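Local coordinates for protein imidazoleglycerol-phosphate dehydratase (Staphylococcus aureus subsp. aureus, PDB 2AE8) that catalyses the manganese-dependent dehydration of imidazoleglycerol phosphate to imidazoleacetol phosphate, the sixth step of histidine biosynthesis, at residues L105-G119 and A196-T208. Sequence-based numbering, arbitrary orientation.
Sequences LLEMIKDKKHFVRYG and AFSRALGIALTAT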
ATOM      1  N   LEU B 105     -51.454 -15.466   1.625  1.00 30.70           N
ATOM      2  CA  LEU B 105     -50.631 -16.666   1.760  1.00 30.25           C
ATOM      3  C   LEU B 105     -50.670 -17.191   3.185  1.00 29.93           C
ATOM      4  O   LEU B 105     -50.755 -18.404   3.402  1.00 29.75           O
ATOM      5  CB  LEU B 105     -49.181 -16.429   1.305  1.00 30.62           C
ATOM      6  CG  LEU B 105     -48.922 -16.441  -0.205  1.00 31.24           C
ATOM      7  CD1 LEU B 105     -47.428 -16.099  -0.527  1.00 29.90           C
ATOM      8  CD2 LEU B 105     -49.306 -17.785  -0.791  1.00 28.38           C
ATOM      9  N   LEU B 106     -50.607 -16.280   4.152  1.00 30.54           N
ATOM     10  CA  LEU B 106     -50.638 -16.688   5.557  1.00 30.92           C
ATOM     11  C   LEU B 106     -51.970 -17.393   5.852  1.00 32.03           C
ATOM     12  O   LEU B 106     -51.987 -18.461   6.457  1.00 31.35           O
ATOM     13  CB  LEU B 106     -50.420 -15.500   6.497  1.00 30.92           C
ATOM     14  CG  LEU B 106     -50.424 -15.833   7.999  1.00 29.09           C
ATOM     15  CD1 LEU B 106     -49.439 -16.968   8.368  1.00 29.27           C
ATOM     16  CD2 LEU B 106     -50.165 -14.602   8.838  1.00 31.33           C
ATOM     17  N   GLU B 107     -53.071 -16.817   5.375  1.00 33.46           N
ATOM     18  CA  GLU B 107     -54.385 -17.465   5.525  1.00 35.94           C
ATOM     19  C   GLU B 107     -54.386 -18.864   4.945  1.00 36.41           C
ATOM     20  O   GLU B 107     -54.793 -19.810   5.616  1.00 37.09           O
ATOM     21  CB  GLU B 107     -55.499 -16.604   4.921  1.00 36.55           C
ATOM     22  CG  GLU B 107     -55.757 -15.349   5.744  1.00 40.28           C
ATOM     23  CD  GLU B 107     -55.666 -15.612   7.249  1.00 46.11           C
ATOM     24  OE1 GLU B 107     -56.371 -16.528   7.745  1.00 48.05           O
ATOM     25  OE2 GLU B 107     -54.884 -14.907   7.938  1.00 47.11           O
HETATM   26  N   MSE B 108     -53.849 -19.004   3.735  1.00 37.36           N
HETATM   27  CA  MSE B 108     -53.690 -20.309   3.091  1.00 38.83           C
HETATM   28  C   MSE B 108     -52.834 -21.294   3.889  1.00 37.91           C
HETATM   29  O   MSE B 108     -53.156 -22.501   3.988  1.00 37.24           O
HETATM   30  CB  MSE B 108     -53.102 -20.134   1.693  1.00 38.15           C
HETATM   31  CG  MSE B 108     -52.867 -21.440   0.978  1.00 39.91           C
HETATM   32 SE   MSE B 108     -52.056 -21.198  -0.752  1.00 45.70          SE
HETATM   33  CE  MSE B 108     -53.367 -19.969  -1.556  1.00 40.23           C
ATOM     34  N   ILE B 109     -51.727 -20.791   4.436  1.00 37.31           N
ATOM     35  CA  ILE B 109     -50.810 -21.609   5.219  1.00 37.01           C
ATOM     36  C   ILE B 109     -51.452 -22.077   6.530  1.00 37.61           C
ATOM     37  O   ILE B 109     -51.334 -23.243   6.908  1.00 37.26           O
ATOM     38  CB  ILE B 109     -49.470 -20.846   5.489  1.00 36.66           C
ATOM     39  CG1 ILE B 109     -48.629 -20.820   4.209  1.00 35.85           C
ATOM     40  CG2 ILE B 109     -48.700 -21.515   6.596  1.00 35.50           C
ATOM     41  CD1 ILE B 109     -47.579 -19.695   4.137  1.00 36.57           C
ATOM     42  N   LYS B 110     -52.131 -21.159   7.206  1.00 38.80           N
ATOM     43  CA  LYS B 110     -52.869 -21.467   8.428  1.00 40.95           C
ATOM     44  C   LYS B 110     -53.816 -22.659   8.244  1.00 42.03           C
ATOM     45  O   LYS B 110     -53.832 -23.562   9.084  1.00 42.24           O
ATOM     46  CB  LYS B 110     -53.613 -20.230   8.940  1.00 40.72           C
ATOM     47  CG  LYS B 110     -52.671 -19.220   9.587  1.00 43.28           C
ATOM     48  CD  LYS B 110     -53.391 -18.038  10.211  1.00 45.76           C
ATOM     49  CE  LYS B 110     -52.467 -17.342  11.191  1.00 47.96           C
ATOM     50  NZ  LYS B 110     -52.822 -15.901  11.427  1.00 50.43           N
ATOM     51  N   ASP B 111     -54.544 -22.685   7.127  1.00 43.20           N
ATOM     52  CA  ASP B 111     -55.501 -23.759   6.854  1.00 45.01           C
ATOM     53  C   ASP B 111     -54.889 -25.095   6.445  1.00 45.81           C
ATOM     54  O   ASP B 111     -55.482 -26.142   6.683  1.00 46.02           O
ATOM     55  CB  ASP B 111     -56.558 -23.314   5.841  1.00 44.94           C
ATOM     56  CG  ASP B 111     -57.469 -22.232   6.391  1.00 46.41           C
ATOM     57  OD1 ASP B 111     -57.771 -22.229   7.608  1.00 46.92           O
ATOM     58  OD2 ASP B 111     -57.895 -21.371   5.596  1.00 48.83           O
ATOM     59  N   LYS B 112     -53.718 -25.071   5.822  1.00 47.08           N
ATOM     60  CA  LYS B 112     -52.975 -26.301   5.589  1.00 48.38           C
ATOM     61  C   LYS B 112     -52.368 -26.712   6.924  1.00 49.25           C
ATOM     62  O   LYS B 112     -51.987 -25.862   7.729  1.00 50.27           O
ATOM     63  CB  LYS B 112     -51.879 -26.095   4.544  1.00 48.44           C
ATOM     64  CG  LYS B 112     -52.359 -26.028   3.107  1.00 49.36           C
ATOM     65  CD  LYS B 112     -51.226 -25.588   2.183  1.00 51.22           C
ATOM     66  CE  LYS B 112     -51.348 -26.190   0.790  1.00 52.85           C
ATOM     67  NZ  LYS B 112     -50.878 -27.614   0.761  1.00 53.11           N
ATOM     68  N   LYS B 113     -52.300 -28.005   7.190  1.00 50.08           N
ATOM     69  CA  LYS B 113     -51.666 -28.453   8.431  1.00 50.82           C
ATOM     70  C   LYS B 113     -50.361 -29.193   8.154  1.00 50.56           C
ATOM     71  O   LYS B 113     -49.370 -28.998   8.860  1.00 50.86           O
ATOM     72  CB  LYS B 113     -52.626 -29.307   9.274  1.00 51.33           C
ATOM     73  CG  LYS B 113     -53.228 -28.585  10.515  1.00 53.70           C
ATOM     74  CD  LYS B 113     -54.225 -27.456  10.169  1.00 55.93           C
ATOM     75  CE  LYS B 113     -55.659 -27.968   9.997  1.00 57.60           C
ATOM     76  NZ  LYS B 113     -55.914 -28.645   8.677  1.00 58.03           N
ATOM     77  N   HIS B 114     -50.373 -30.023   7.113  1.00 49.79           N
ATOM     78  CA  HIS B 114     -49.231 -30.842   6.740  1.00 48.93           C
ATOM     79  C   HIS B 114     -48.706 -30.494   5.333  1.00 47.21           C
ATOM     80  O   HIS B 114     -49.344 -30.809   4.319  1.00 47.41           O
ATOM     81  CB  HIS B 114     -49.614 -32.324   6.787  1.00 49.72           C
ATOM     82  CG  HIS B 114     -49.865 -32.856   8.168  1.00 52.75           C
ATOM     83  ND1 HIS B 114     -51.035 -33.502   8.513  1.00 55.27           N
ATOM     84  CD2 HIS B 114     -49.095 -32.853   9.283  1.00 54.64           C
ATOM     85  CE1 HIS B 114     -50.977 -33.869   9.781  1.00 55.68           C
ATOM     86  NE2 HIS B 114     -49.811 -33.486  10.272  1.00 56.36           N
ATOM     87  N   PHE B 115     -47.531 -29.866   5.281  1.00 44.80           N
ATOM     88  CA  PHE B 115     -46.872 -29.537   4.013  1.00 41.90           C
ATOM     89  C   PHE B 115     -45.355 -29.773   4.104  1.00 39.91           C
ATOM     90  O   PHE B 115     -44.811 -29.932   5.202  1.00 38.97           O
ATOM     91  CB  PHE B 115     -47.199 -28.097   3.590  1.00 42.19           C
ATOM     92  CG  PHE B 115     -47.178 -27.109   4.725  1.00 42.72           C
ATOM     93  CD1 PHE B 115     -45.968 -26.618   5.218  1.00 43.33           C
ATOM     94  CD2 PHE B 115     -48.359 -26.678   5.308  1.00 43.42           C
ATOM     95  CE1 PHE B 115     -45.940 -25.717   6.277  1.00 43.28           C
ATOM     96  CE2 PHE B 115     -48.342 -25.763   6.362  1.00 44.21           C
ATOM     97  CZ  PHE B 115     -47.127 -25.287   6.850  1.00 43.15           C
ATOM     98  N   VAL B 116     -44.694 -29.815   2.949  1.00 37.50           N
ATOM     99  CA  VAL B 116     -43.249 -30.064   2.856  1.00 36.35           C
ATOM    100  C   VAL B 116     -42.449 -29.038   3.670  1.00 35.09           C
ATOM    101  O   VAL B 116     -41.431 -29.381   4.268  1.00 34.81           O
ATOM    102  CB  VAL B 116     -42.787 -30.118   1.363  1.00 36.83           C
ATOM    103  CG1 VAL B 116     -41.256 -30.179   1.218  1.00 36.93           C
ATOM    104  CG2 VAL B 116     -43.442 -31.306   0.650  1.00 36.09           C
ATOM    105  N   ARG B 117     -42.936 -27.796   3.700  1.00 33.73           N
ATOM    106  CA  ARG B 117     -42.391 -26.710   4.537  1.00 33.41           C
ATOM    107  C   ARG B 117     -41.111 -26.049   3.993  1.00 32.64           C
ATOM    108  O   ARG B 117     -41.002 -24.816   3.994  1.00 32.48           O
ATOM    109  CB  ARG B 117     -42.193 -27.128   6.009  1.00 33.41           C
ATOM    110  CG  ARG B 117     -41.621 -25.985   6.853  1.00 34.53           C
ATOM    111  CD  ARG B 117     -41.471 -26.310   8.312  1.00 33.78           C
ATOM    112  NE  ARG B 117     -40.575 -25.327   8.910  1.00 35.91           N
ATOM    113  CZ  ARG B 117     -40.320 -25.210  10.211  1.00 37.12           C
ATOM    114  NH1 ARG B 117     -40.923 -26.004  11.089  1.00 36.96           N
ATOM    115  NH2 ARG B 117     -39.456 -24.288  10.633  1.00 36.06           N
ATOM    116  N   TYR B 118     -40.168 -26.867   3.535  1.00 31.83           N
ATOM    117  CA  TYR B 118     -38.884 -26.389   3.018  1.00 31.87           C
ATOM    118  C   TYR B 118     -38.834 -26.514   1.502  1.00 31.51           C
ATOM    119  O   TYR B 118     -39.119 -27.575   0.956  1.00 30.91           O
ATOM    120  CB  TYR B 118     -37.731 -27.196   3.647  1.00 32.36           C
ATOM    121  CG  TYR B 118     -37.815 -27.284   5.163  1.00 32.92           C
ATOM    122  CD1 TYR B 118     -38.430 -28.375   5.789  1.00 34.03           C
ATOM    123  CD2 TYR B 118     -37.295 -26.271   5.971  1.00 33.41           C
ATOM    124  CE1 TYR B 118     -38.526 -28.458   7.178  1.00 32.66           C
ATOM    125  CE2 TYR B 118     -37.384 -26.345   7.360  1.00 32.52           C
ATOM    126  CZ  TYR B 118     -38.014 -27.439   7.951  1.00 32.80           C
ATOM    127  OH  TYR B 118     -38.101 -27.513   9.320  1.00 33.95           O
ATOM    128  N   GLY B 119     -38.471 -25.431   0.816  1.00 30.54           N
ATOM    129  CA  GLY B 119     -38.247 -25.485  -0.634  1.00 29.98           C
ATOM    130  C   GLY B 119     -37.035 -24.663  -1.048  1.00 29.98           C
ATOM    131  O   GLY B 119     -36.863 -23.537  -0.564  1.00 29.80           O
ATOM    132  N   ALA B 196     -37.470 -18.658  -9.247  1.00 25.99           N
ATOM    133  CA  ALA B 196     -36.950 -19.455  -8.150  1.00 25.48           C
ATOM    134  C   ALA B 196     -37.794 -19.327  -6.886  1.00 25.67           C
ATOM    135  O   ALA B 196     -38.053 -20.323  -6.237  1.00 26.96           O
ATOM    136  CB  ALA B 196     -35.488 -19.088  -7.858  1.00 25.88           C
ATOM    137  N   PHE B 197     -38.190 -18.114  -6.514  1.00 25.34           N
ATOM    138  CA  PHE B 197     -39.024 -17.946  -5.331  1.00 25.59           C
ATOM    139  C   PHE B 197     -40.351 -18.712  -5.470  1.00 26.50           C
ATOM    140  O   PHE B 197     -40.771 -19.402  -4.545  1.00 25.91           O
ATOM    141  CB  PHE B 197     -39.340 -16.472  -5.072  1.00 25.39           C
ATOM    142  CG  PHE B 197     -40.335 -16.265  -3.944  1.00 26.53           C
ATOM    143  CD1 PHE B 197     -39.921 -16.320  -2.619  1.00 26.91           C
ATOM    144  CD2 PHE B 197     -41.699 -16.057  -4.220  1.00 27.49           C
ATOM    145  CE1 PHE B 197     -40.826 -16.145  -1.572  1.00 27.59           C
ATOM    146  CE2 PHE B 197     -42.614 -15.896  -3.184  1.00 26.20           C
ATOM    147  CZ  PHE B 197     -42.178 -15.930  -1.854  1.00 26.82           C
ATOM    148  N   SER B 198     -41.005 -18.557  -6.624  1.00 27.23           N
ATOM    149  CA  SER B 198     -42.306 -19.185  -6.894  1.00 28.09           C
ATOM    150  C   SER B 198     -42.194 -20.696  -6.783  1.00 28.82           C
ATOM    151  O   SER B 198     -43.029 -21.336  -6.159  1.00 29.59           O
ATOM    152  CB  SER B 198     -42.771 -18.862  -8.304  1.00 27.55           C
ATOM    153  OG  SER B 198     -42.812 -17.477  -8.505  1.00 27.49           O
ATOM    154  N   ARG B 199     -41.169 -21.259  -7.413  1.00 29.05           N
ATOM    155  CA  ARG B 199     -40.984 -22.689  -7.419  1.00 29.69           C
ATOM    156  C   ARG B 199     -40.677 -23.202  -6.029  1.00 29.38           C
ATOM    157  O   ARG B 199     -41.251 -24.192  -5.604  1.00 28.93           O
ATOM    158  CB  ARG B 199     -39.892 -23.103  -8.393  1.00 30.05           C
ATOM    159  CG  ARG B 199     -40.298 -22.984  -9.846  1.00 34.10           C
ATOM    160  CD  ARG B 199     -39.709 -24.126 -10.639  1.00 38.77           C
ATOM    161  NE  ARG B 199     -40.624 -24.508 -11.712  1.00 44.79           N
ATOM    162  CZ  ARG B 199     -40.825 -25.753 -12.134  1.00 45.47           C
ATOM    163  NH1 ARG B 199     -40.176 -26.784 -11.594  1.00 46.22           N
ATOM    164  NH2 ARG B 199     -41.676 -25.958 -13.115  1.00 47.98           N
ATOM    165  N   ALA B 200     -39.773 -22.524  -5.322  1.00 29.15           N
ATOM    166  CA  ALA B 200     -39.426 -22.887  -3.944  1.00 28.88           C
ATOM    167  C   ALA B 200     -40.654 -22.829  -3.038  1.00 29.28           C
ATOM    168  O   ALA B 200     -40.853 -23.718  -2.198  1.00 29.06           O
ATOM    169  CB  ALA B 200     -38.329 -21.952  -3.393  1.00 29.06           C
ATOM    170  N   LEU B 201     -41.441 -21.766  -3.178  1.00 29.28           N
ATOM    171  CA  LEU B 201     -42.693 -21.634  -2.435  1.00 30.35           C
ATOM    172  C   LEU B 201     -43.643 -22.780  -2.770  1.00 31.16           C
ATOM    173  O   LEU B 201     -44.132 -23.449  -1.869  1.00 31.86           O
ATOM    174  CB  LEU B 201     -43.377 -20.282  -2.694  1.00 29.50           C
ATOM    175  CG  LEU B 201     -44.721 -20.079  -1.967  1.00 30.18           C
ATOM    176  CD1 LEU B 201     -44.566 -20.059  -0.453  1.00 28.45           C
ATOM    177  CD2 LEU B 201     -45.435 -18.831  -2.457  1.00 28.95           C
ATOM    178  N   GLY B 202     -43.876 -23.011  -4.063  1.00 32.22           N
ATOM    179  CA  GLY B 202     -44.687 -24.136  -4.518  1.00 32.46           C
ATOM    180  C   GLY B 202     -44.265 -25.434  -3.846  1.00 33.36           C
ATOM    181  O   GLY B 202     -45.108 -26.147  -3.280  1.00 33.21           O
ATOM    182  N   ILE B 203     -42.963 -25.739  -3.892  1.00 32.62           N
ATOM    183  CA  ILE B 203     -42.421 -26.965  -3.285  1.00 32.81           C
ATOM    184  C   ILE B 203     -42.764 -27.033  -1.799  1.00 33.02           C
ATOM    185  O   ILE B 203     -43.219 -28.065  -1.315  1.00 32.78           O
ATOM    186  CB  ILE B 203     -40.876 -27.080  -3.453  1.00 32.59           C
ATOM    187  CG1 ILE B 203     -40.517 -27.500  -4.886  1.00 32.74           C
ATOM    188  CG2 ILE B 203     -40.267 -28.063  -2.423  1.00 32.78           C
ATOM    189  CD1 ILE B 203     -39.075 -27.068  -5.325  1.00 33.19           C
ATOM    190  N   ALA B 204     -42.525 -25.930  -1.089  1.00 32.56           N
ATOM    191  CA  ALA B 204     -42.767 -25.853   0.348  1.00 32.65           C
ATOM    192  C   ALA B 204     -44.252 -26.036   0.717  1.00 32.72           C
ATOM    193  O   ALA B 204     -44.562 -26.583   1.770  1.00 32.37           O
ATOM    194  CB  ALA B 204     -42.251 -24.532   0.884  1.00 32.18           C
ATOM    195  N   LEU B 205     -45.152 -25.546  -0.136  1.00 33.59           N
ATOM    196  CA  LEU B 205     -46.598 -25.639   0.106  1.00 34.72           C
ATOM    197  C   LEU B 205     -47.173 -27.021  -0.222  1.00 36.04           C
ATOM    198  O   LEU B 205     -48.345 -27.282   0.044  1.00 36.50           O
ATOM    199  CB  LEU B 205     -47.357 -24.579  -0.708  1.00 34.22           C
ATOM    200  CG  LEU B 205     -47.254 -23.109  -0.306  1.00 33.70           C
ATOM    201  CD1 LEU B 205     -47.813 -22.262  -1.409  1.00 33.89           C
ATOM    202  CD2 LEU B 205     -47.978 -22.820   1.001  1.00 32.99           C
ATOM    203  N   THR B 206     -46.362 -27.900  -0.804  1.00 37.59           N
ATOM    204  CA  THR B 206     -46.827 -29.234  -1.194  1.00 39.43           C
ATOM    205  C   THR B 206     -47.330 -30.033   0.013  1.00 40.46           C
ATOM    206  O   THR B 206     -46.610 -30.208   1.002  1.00 39.97           O
ATOM    207  CB  THR B 206     -45.726 -29.996  -1.952  1.00 39.44           C
ATOM    208  OG1 THR B 206     -45.436 -29.295  -3.164  1.00 40.25           O
ATOM    209  CG2 THR B 206     -46.159 -31.418  -2.301  1.00 41.04           C
ATOM    210  N   ALA B 207     -48.576 -30.508  -0.083  1.00 42.13           N
ATOM    211  CA  ALA B 207     -49.230 -31.262   0.989  1.00 43.57           C
ATOM    212  C   ALA B 207     -48.460 -32.529   1.350  1.00 44.48           C
ATOM    213  O   ALA B 207     -47.898 -33.189   0.481  1.00 44.55           O
ATOM    214  CB  ALA B 207     -50.676 -31.604   0.593  1.00 43.71           C
ATOM    215  N   THR B 208     -48.449 -32.861   2.637  1.00 45.85           N
ATOM    216  CA  THR B 208     -47.719 -34.029   3.115  1.00 47.43           C
ATOM    217  C   THR B 208     -48.658 -35.089   3.712  1.00 47.96           C
ATOM    218  O   THR B 208     -48.523 -36.289   3.430  1.00 48.81           O
ATOM    219  CB  THR B 208     -46.615 -33.614   4.114  1.00 47.52           C
ATOM    220  OG1 THR B 208     -45.526 -34.534   4.042  1.00 50.68           O
ATOM    221  CG2 THR B 208     -47.124 -33.549   5.529  1.00 47.58           C
TER
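The linker between the two half-domains of the duplicated fold, running from helix 90-111 into strand 118-125, is pinned to the C-terminal end of helix 186-205, where Lys112, Val116 and Arg117 donate to main-chain carbonyls. Arg117 N bonds to Ala204 O at 2.8 Å, in the carbonyl plane on a lone pair, and Val116 N reaches Thr206 O at 2.8 Å. Two residues beyond Thr206, Thr208 N donates to His114 O from above the carbonyl plane. The bonds of Val116 N and Thr208 N, on either side of Phe115 and Ala207, together make a single beta bridge. Lysine suits position 112 because its long chain, bent at its last two torsions, carries the ammonium head-on to Leu205 O (NZ to O 2.7 Å, C=O...N angle 174°), a carbonyl at the helix end whose partial negative charge probably favours a cation.

The axes of 105-111 and 196-205 come within 12.6 Å at 25°, a wide spacing that their aliphatic side chains span. Leu105 CD1 and Leu201 CD2 touch tip to tip at 3.9 Å, while the side chains of Leu205 and Ile109 cross at about a right angle, CD2 of Leu205 3.8 Å from CG1 of Ile109. At the strand's start, Gly119 has no side chain, so its CA can make a CH...O contact to Ala200 O; a CB there would point straight at the helix backbone. The small Ala204 CB fits 3.4 Å from Arg117 O. Arg117 turns its CB away from the helix, and its NE forms a salt bridge with Asp135 OD1, close to Arg139; both arginines probably bind substrate. A linker from the last helix of one half to the first strand of the next, held by the closing helix, fits the duplicated beta-alpha-beta sandwich of imidazoleglycerol-phosphate dehydratases.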